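Local atomic coordinates of putative alpha/beta hydrolase fold protein (PDB entry 5A62), a protein that probably hydrolyses carboxylic esters as a carboxylesterase of the alpha/beta hydrolase fold. Residues A[215-220]-A[240-245]; A[97-102]-A[246-251]. All coordinates share one frame; numbering follows the deposited sequence. Where two conformers were deposited one is given.

Contact 1. Residues A[215-220]-A[240-245]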
ATOM      1  N   ALA A 215       9.832  24.907  -0.262  1.00 10.59           N
ATOM      2  CA  ALA A 215      10.237  23.784   0.573  1.00 10.60           C
ATOM      3  C   ALA A 215      11.204  24.264   1.650  1.00 10.98           C
ATOM      4  O   ALA A 215      12.086  25.104   1.424  1.00 11.76           O
ATOM      5  CB  ALA A 215      10.862  22.681  -0.207  1.00 11.61           C
ATOM      6  N   ILE A 216      11.010  23.765   2.839  1.00 10.15           N
ATOM      7  CA  ILE A 216      11.918  23.902   4.003  1.00 11.64           C
ATOM      8  C   ILE A 216      12.361  22.518   4.404  1.00 11.97           C
ATOM      9  O   ILE A 216      11.495  21.689   4.693  1.00 11.91           O
ATOM     10  CB  ILE A 216      11.215  24.604   5.156  1.00 13.09           C
ATOM     11  CG1 ILE A 216      10.575  25.925   4.689  1.00 12.96           C
ATOM     12  CG2 ILE A 216      12.202  24.817   6.301  1.00 16.14           C
ATOM     13  CD1 ILE A 216       9.744  26.682   5.708  1.00 14.28           C
ATOM     14  N   VAL A 217      13.670  22.233   4.400  1.00 11.99           N
ATOM     15  CA  VAL A 217      14.165  20.911   4.679  1.00 12.67           C
ATOM     16  C   VAL A 217      15.261  20.992   5.720  1.00 12.83           C
ATOM     17  O   VAL A 217      16.096  21.898   5.641  1.00 13.55           O
ATOM     18  CB  VAL A 217      14.634  20.208   3.396  1.00 15.13           C
ATOM     19  CG1 VAL A 217      15.780  20.874   2.717  1.00 19.67           C
ATOM     20  CG2 VAL A 217      15.019  18.763   3.657  1.00 13.37           C
ATOM     21  N   GLY A 218      15.267  20.062   6.650  1.00 11.90           N
ATOM     22  CA  GLY A 218      16.334  19.962   7.644  1.00 13.18           C
ATOM     23  C   GLY A 218      17.553  19.325   7.013  1.00 15.53           C
ATOM     24  O   GLY A 218      17.445  18.296   6.367  1.00 15.13           O
ATOM     25  N   SER A 219      18.730  19.915   7.225  1.00 15.60           N
ATOM     26  CA  SER A 219      19.954  19.438   6.578  1.00 15.92           C
ATOM     27  C   SER A 219      20.283  18.025   7.013  1.00 15.97           C
ATOM     28  O   SER A 219      20.934  17.327   6.246  1.00 18.26           O
ATOM     29  CB  SER A 219      21.118  20.390   6.861  1.00 17.41           C
ATOM     30  OG  SER A 219      21.551  20.283   8.207  1.00 19.75           O
ATOM     31  N   ASP A 220      19.846  17.591   8.174  1.00 18.14           N
ATOM     32  CA  ASP A 220      20.092  16.231   8.648  1.00 19.63           C
ATOM     33  C   ASP A 220      19.082  15.187   8.197  1.00 21.12           C
ATOM     34  O   ASP A 220      19.258  13.993   8.471  1.00 22.46           O
ATOM     35  CB  ASP A 220      20.230  16.233  10.170  1.00 20.92           C
ATOM     36  CG  ASP A 220      21.468  16.946  10.625  1.00 28.56           C
ATOM     37  OD1 ASP A 220      22.505  16.904   9.903  1.00 31.44           O
ATOM     38  OD2 ASP A 220      21.408  17.560  11.682  1.00 33.35           O
ATOM     39  N   LEU A 240      13.720  26.684  -2.310  1.00 13.32           N
ATOM     40  CA  LEU A 240      14.130  25.752  -1.312  1.00 14.48           C
ATOM     41  C   LEU A 240      14.964  26.435  -0.286  1.00 14.14           C
ATOM     42  O   LEU A 240      15.900  27.181  -0.638  1.00 15.30           O
ATOM     43  CB  LEU A 240      14.970  24.701  -1.985  1.00 16.16           C
ATOM     44  CG  LEU A 240      15.750  23.736  -1.116  1.00 18.14           C
ATOM     45  CD1 LEU A 240      14.875  22.874  -0.228  1.00 18.78           C
ATOM     46  CD2 LEU A 240      16.611  22.851  -1.997  1.00 21.27           C
ATOM     47  N   ARG A 241      14.761  26.164   0.978  1.00 13.71           N
ATOM     48  CA  ARG A 241      15.595  26.695   2.052  1.00 15.23           C
ATOM     49  C   ARG A 241      15.913  25.559   2.940  1.00 15.04           C
ATOM     50  O   ARG A 241      15.070  24.710   3.293  1.00 14.83           O
ATOM     51  CB  ARG A 241      14.827  27.765   2.822  1.00 16.38           C
ATOM     52  CG  ARG A 241      14.277  28.920   2.013  1.00 20.81           C
ATOM     53  CD  ARG A 241      15.402  29.848   1.555  1.00 22.10           C
ATOM     54  NE  ARG A 241      14.835  30.919   0.752  1.00 22.18           N
ATOM     55  CZ  ARG A 241      14.579  30.876  -0.546  1.00 24.27           C
ATOM     56  NH1 ARG A 241      14.889  29.805  -1.275  1.00 25.08           N
ATOM     57  NH2 ARG A 241      14.005  31.924  -1.148  1.00 29.20           N
ATOM     58  N   VAL A 242      17.164  25.446   3.332  1.00 14.64           N
ATOM     59  CA  VAL A 242      17.632  24.400   4.211  1.00 14.83           C
ATOM     60  C   VAL A 242      17.886  24.909   5.623  1.00 14.14           C
ATOM     61  O   VAL A 242      18.575  25.924   5.802  1.00 16.15           O
ATOM     62  CB  VAL A 242      18.934  23.727   3.656  1.00 14.57           C
ATOM     63  CG1 VAL A 242      19.465  22.676   4.619  1.00 14.76           C
ATOM     64  CG2 VAL A 242      18.655  23.166   2.256  1.00 15.20           C
ATOM     65  N   LEU A 243      17.425  24.202   6.617  1.00 13.78           N
ATOM     66  CA  LEU A 243      17.671  24.479   8.033  1.00 13.67           C
ATOM     67  C   LEU A 243      18.841  23.658   8.450  1.00 15.08           C
ATOM     68  O   LEU A 243      18.748  22.458   8.664  1.00 14.65           O
ATOM     69  CB  LEU A 243      16.416  24.176   8.907  1.00 14.96           C
ATOM     70  CG  LEU A 243      15.235  25.061   8.598  1.00 15.18           C
ATOM     71  CD1 LEU A 243      14.018  24.448   9.247  1.00 16.84           C
ATOM     72  CD2 LEU A 243      15.474  26.475   9.161  1.00 20.10           C
ATOM     73  N   GLN A 244      19.981  24.354   8.692  1.00 16.64           N
ATOM     74  CA  GLN A 244      21.191  23.656   9.095  1.00 19.83           C
ATOM     75  C   GLN A 244      21.071  23.117  10.471  1.00 19.82           C
ATOM     76  O   GLN A 244      20.759  23.837  11.411  1.00 21.04           O
ATOM     77  CB  GLN A 244      22.420  24.599   9.042  1.00 21.32           C
ATOM     78  CG  GLN A 244      22.758  25.098   7.671  1.00 22.87           C
ATOM     79  CD  GLN A 244      22.972  23.996   6.627  1.00 20.17           C
ATOM     80  OE1 GLN A 244      23.483  22.963   6.942  1.00 28.00           O
ATOM     81  NE2 GLN A 244      22.555  24.241   5.447  1.00 24.54           N
ATOM     82  N   GLY A 245      21.279  21.838  10.601  1.00 19.69           N
ATOM     83  CA  GLY A 245      21.196  21.157  11.850  1.00 19.08           C
ATOM     84  C   GLY A 245      19.871  20.673  12.341  1.00 19.82           C
ATOM     85  O   GLY A 245      19.757  20.101  13.415  1.00 22.25           O
TER
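Four backbone hydrogen bonds join residues 215-219 to 241-243 as parallel neighbours, the last of them from Ser219 just past the strand; Ala215 stands opposite Leu240 and Ile216 opposite Arg241. The donors alternate between the strands in the usual parallel way: Arg241 N to Ala215 O, Val217 N to Arg241 O (3.1 Å), Leu243 N to Val217 O (2.8 Å) and Ser219 N to Leu243 O. CA-H groups of Leu240, Ile216 and Val242 lean on three of these carbonyls.

The apolar contacts fall on both faces. On one, Val217 CG1 touches Leu240 CD1 and Val242 CG2, each at 3.7 Å. Its position between the backbone N and the carbonyl carbon (chi1 63°) carries this methyl across to the neighbouring strand, while the two valines lie side by side and point the same way. On the other, Ile216 CG2 presses tightly on Leu243 CD1 at 3.5 Å.

Polar side chains take over where the strands end. Ser219 OG accepts a hydrogen bond from Gly245 N at 2.9 Å, nearly straight (168°), prolonging the pairing with a side chain, and its CB rests on Val242 CG1. Gly245 has a positive phi (85°), at which a CB would be jammed against the preceding carbonyl. At the outer edge, Arg241 bends back so that NH1 binds Leu240 O from above the carbonyl plane, and NH2 forms a salt bridge with Glu239.

Branched aliphatic residues thus let two helices seal the sheet, 222-234 over Val217 and 256-272 over Ile216, whereas serine and glycine fix the exit of the chain into its loops.

Contact 2. Residues A[97-102]-A[246-251]. With ACT (acetate ion), chain B.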
ATOM      1  N   GLY A  97       2.522  21.643   4.431  1.00  8.97           N
ATOM      2  CA  GLY A  97       2.494  20.235   4.768  1.00  9.42           C
ATOM      3  C   GLY A  97       3.801  19.692   5.212  1.00  9.57           C
ATOM      4  O   GLY A  97       4.818  20.000   4.610  1.00 10.76           O
ATOM      5  N   HIS A  98       3.821  18.908   6.289  1.00  9.69           N
ATOM      6  CA  HIS A  98       5.024  18.325   6.856  1.00 10.36           C
ATOM      7  C   HIS A  98       5.031  16.861   6.501  1.00 10.39           C
ATOM      8  O   HIS A  98       4.104  16.131   6.776  1.00  9.05           O
ATOM      9  CB  HIS A  98       5.044  18.488   8.395  1.00 11.94           C
ATOM     10  CG  HIS A  98       6.188  17.825   9.078  1.00 14.32           C
ATOM     11  ND1 HIS A  98       6.073  17.332  10.359  1.00 20.34           N
ATOM     12  CD2 HIS A  98       7.462  17.665   8.738  1.00 15.33           C
ATOM     13  CE1 HIS A  98       7.243  16.820  10.731  1.00 21.41           C
ATOM     14  NE2 HIS A  98       8.113  17.021   9.767  1.00 17.47           N
ATOM     15  N   SER A  99       6.146  16.432   5.908  1.00 10.29           N
ATOM     16  CA  SER A  99       6.398  15.023   5.555  0.50 11.15           C
ATOM     17  C   SER A  99       5.302  14.524   4.622  1.00 10.23           C
ATOM     18  O   SER A  99       5.110  15.035   3.562  1.00 10.43           O
ATOM     19  CB  SER A  99       6.615  14.162   6.793  0.50 11.95           C
ATOM     20  OG  SER A  99       7.422  13.044   6.416  0.50 14.26           O
ATOM     21  N   ILE A 100       4.518  13.527   4.991  1.00  9.27           N
ATOM     22  CA  ILE A 100       3.401  13.122   4.135  1.00  8.71           C
ATOM     23  C   ILE A 100       2.484  14.255   3.773  1.00  8.69           C
ATOM     24  O   ILE A 100       1.903  14.279   2.685  1.00  8.99           O
ATOM     25  CB  ILE A 100       2.584  11.907   4.721  1.00  8.05           C
ATOM     26  CG1 ILE A 100       1.799  11.182   3.627  1.00  8.93           C
ATOM     27  CG2 ILE A 100       1.655  12.325   5.839  1.00  8.50           C
ATOM     28  CD1 ILE A 100       1.059   9.946   4.073  1.00  8.82           C
ATOM     29  N   GLY A 101       2.355  15.188   4.687  1.00  9.51           N
ATOM     30  CA  GLY A 101       1.538  16.420   4.408  1.00 11.85           C
ATOM     31  C   GLY A 101       2.057  17.173   3.231  1.00 11.96           C
ATOM     32  O   GLY A 101       1.305  17.764   2.461  1.00 11.99           O
ATOM     33  N   GLY A 102       3.343  17.177   3.028  1.00 11.59           N
ATOM     34  CA  GLY A 102       4.034  17.791   1.872  1.00 12.90           C
ATOM     35  C   GLY A 102       3.739  17.069   0.587  1.00 11.50           C
ATOM     36  O   GLY A 102       3.429  17.647  -0.463  1.00 11.55           O
ATOM     37  N   SER A 246      18.832  20.823  11.515  1.00 18.79           N
ATOM     38  CA  SER A 246      17.539  20.264  11.810  1.00 16.66           C
ATOM     39  C   SER A 246      17.336  18.961  11.031  1.00 15.87           C
ATOM     40  O   SER A 246      18.009  18.713  10.032  1.00 16.15           O
ATOM     41  CB  SER A 246      16.426  21.242  11.385  1.00 18.36           C
ATOM     42  OG  SER A 246      16.461  22.431  12.177  1.00 18.61           O
ATOM     43  N   ASP A 247      16.424  18.144  11.516  1.00 17.12           N
ATOM     44  CA  ASP A 247      16.136  16.834  10.937  1.00 18.04           C
ATOM     45  C   ASP A 247      14.628  16.695  10.684  1.00 16.89           C
ATOM     46  O   ASP A 247      13.864  17.669  10.609  1.00 17.29           O
ATOM     47  CB  ASP A 247      16.663  15.824  11.966  1.00 21.63           C
ATOM     48  CG  ASP A 247      17.028  14.472  11.385  1.00 23.44           C
ATOM     49  OD1 ASP A 247      16.481  14.055  10.351  1.00 23.89           O
ATOM     50  OD2 ASP A 247      17.868  13.746  12.037  1.00 27.88           O
ATOM     51  N   HIS A 248      14.165  15.470  10.470  1.00 16.65           N
ATOM     52  CA  HIS A 248      12.821  15.207  10.038  1.00 16.21           C
ATOM     53  C   HIS A 248      11.767  15.821  10.929  1.00 16.15           C
ATOM     54  O   HIS A 248      10.780  16.417  10.448  1.00 15.78           O
ATOM     55  CB  HIS A 248      12.585  13.687  10.041  1.00 16.49           C
ATOM     56  CG  HIS A 248      11.226  13.264   9.575  1.00 21.82           C
ATOM     57  ND1 HIS A 248      10.228  12.884  10.451  1.00 26.49           N
ATOM     58  CD2 HIS A 248      10.699  13.149   8.336  1.00 27.99           C
ATOM     59  CE1 HIS A 248       9.154  12.518   9.772  1.00 27.85           C
ATOM     60  NE2 HIS A 248       9.414  12.683   8.490  1.00 26.66           N
ATOM     61  N   TRP A 249      11.942  15.683  12.238  1.00 14.44           N
ATOM     62  CA  TRP A 249      10.951  16.142  13.184  1.00 15.18           C
ATOM     63  C   TRP A 249      11.112  17.595  13.629  1.00 16.05           C
ATOM     64  O   TRP A 249      10.876  17.986  14.757  1.00 15.10           O
ATOM     65  CB  TRP A 249      10.883  15.183  14.382  1.00 14.92           C
ATOM     66  CG  TRP A 249      10.281  13.904  14.047  1.00 16.57           C
ATOM     67  CD1 TRP A 249      10.943  12.719  13.791  1.00 17.66           C
ATOM     68  CD2 TRP A 249       8.886  13.636  13.845  1.00 15.33           C
ATOM     69  NE1 TRP A 249      10.039  11.746  13.470  1.00 19.30           N
ATOM     70  CE2 TRP A 249       8.773  12.265  13.519  1.00 17.15           C
ATOM     71  CE3 TRP A 249       7.707  14.402  13.977  1.00 15.39           C
ATOM     72  CZ2 TRP A 249       7.541  11.663  13.270  1.00 18.00           C
ATOM     73  CZ3 TRP A 249       6.502  13.799  13.713  1.00 17.39           C
ATOM     74  CH2 TRP A 249       6.431  12.432  13.368  1.00 16.93           C
ATOM     75  N   VAL A 250      11.460  18.438  12.675  1.00 16.93           N
ATOM     76  CA  VAL A 250      11.683  19.853  12.918  1.00 15.92           C
ATOM     77  C   VAL A 250      10.434  20.507  13.499  1.00 15.08           C
ATOM     78  O   VAL A 250      10.522  21.493  14.218  1.00 15.75           O
ATOM     79  CB  VAL A 250      12.154  20.587  11.610  1.00 16.77           C
ATOM     80  CG1 VAL A 250      11.049  20.636  10.576  1.00 15.84           C
ATOM     81  CG2 VAL A 250      12.688  21.980  11.917  1.00 17.25           C
ATOM     82  N   VAL A 251       9.236  20.025  13.167  1.00 13.95           N
ATOM     83  CA  VAL A 251       7.987  20.573  13.660  0.50 14.32           C
ATOM     84  C   VAL A 251       7.821  20.335  15.178  1.00 13.49           C
ATOM     85  O   VAL A 251       7.052  21.003  15.833  1.00 15.19           O
ATOM     86  CB  VAL A 251       6.784  20.022  12.855  0.50 15.64           C
ATOM     87  CG1 VAL A 251       6.724  18.514  12.903  0.50 15.79           C
ATOM     88  CG2 VAL A 251       5.461  20.582  13.307  0.50 16.04           C
TER
HETATM   89  C   ACT B 484       5.935  10.812   6.866  1.00 17.33           C
HETATM   90  O   ACT B 484       6.572  10.222   7.774  1.00 21.37           O
HETATM   91  OXT ACT B 484       5.048  11.561   7.169  1.00 10.11           O
HETATM   92  CH3 ACT B 484       6.226  10.563   5.360  1.00 19.36           C
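Ser99 OG and His248 NE2 share a hydrogen bond of 2.9 Å, the hydroxyl lying at the imidazole edge near the ring plane. With CG anti to the backbone N (chi1 -178°), His248 reaches from its loop to the serine. Ser99 was modelled in two conformers, so the bond belongs to one of them. The serine sits in a strained turn (phi 58°) between strand and helix, as in the nucleophile elbow of alpha/beta hydrolases. Gly97 and Gly101 suit that turn: a CB on Gly97 would strike Gly101 O, and one on Gly101 would strike His98 N.

His98 lies obliquely to the His248 ring and aims an edge at the face of the Trp249 six-membered ring, in an offset edge-to-face pair with planes at 82° and centroids 5.8 Å apart. Its NE2 donates to His248 O at 2.8 Å, nearly in its own ring plane, which fixes the ring's rotation and ties down the loop that carries His248. His98 ND1 is buried without a polar partner. Trp249 in turn lays a face under His248 ND1.

An acetate, probably from the crystallisation liquor, accepts a hydrogen bond from Ile100 N through OXT at 3.0 Å and also binds Ile32 N, as an oxyanion-hole ligand would.

The serine turn joins strand 93-98 to helix 100-111. Facing it, the 246-251 loop leads into helix 250-253, Phe224 of helix 222-234 flanks Ser99 and His248, and Ile122 of strand 116-122 packs against His98.

In the fold
Contact 1 and contact 2 have centres 10 Å apart, and both lie at the C-terminal ends of parallel strands of one sheet. Strand 239-243 of contact 1 runs straight on into the His248 loop of contact 2, so pairing with strand 212-218 probably helps to set where that loop starts. The two meet directly: Asp220 N lies 2.8 Å from Ser246 O, a probable hydrogen bond, and Leu243 CD1 packs on Val250 CG2 at 3.9 Å. In this family the acid of the catalytic triad follows the strand equivalent to 212-218; Asp221, whose side chain touches His248, is a likely candidate. Contact 1 would then position acid and histidine, and contact 2 bring the histidine to Ser99 beside the acetate.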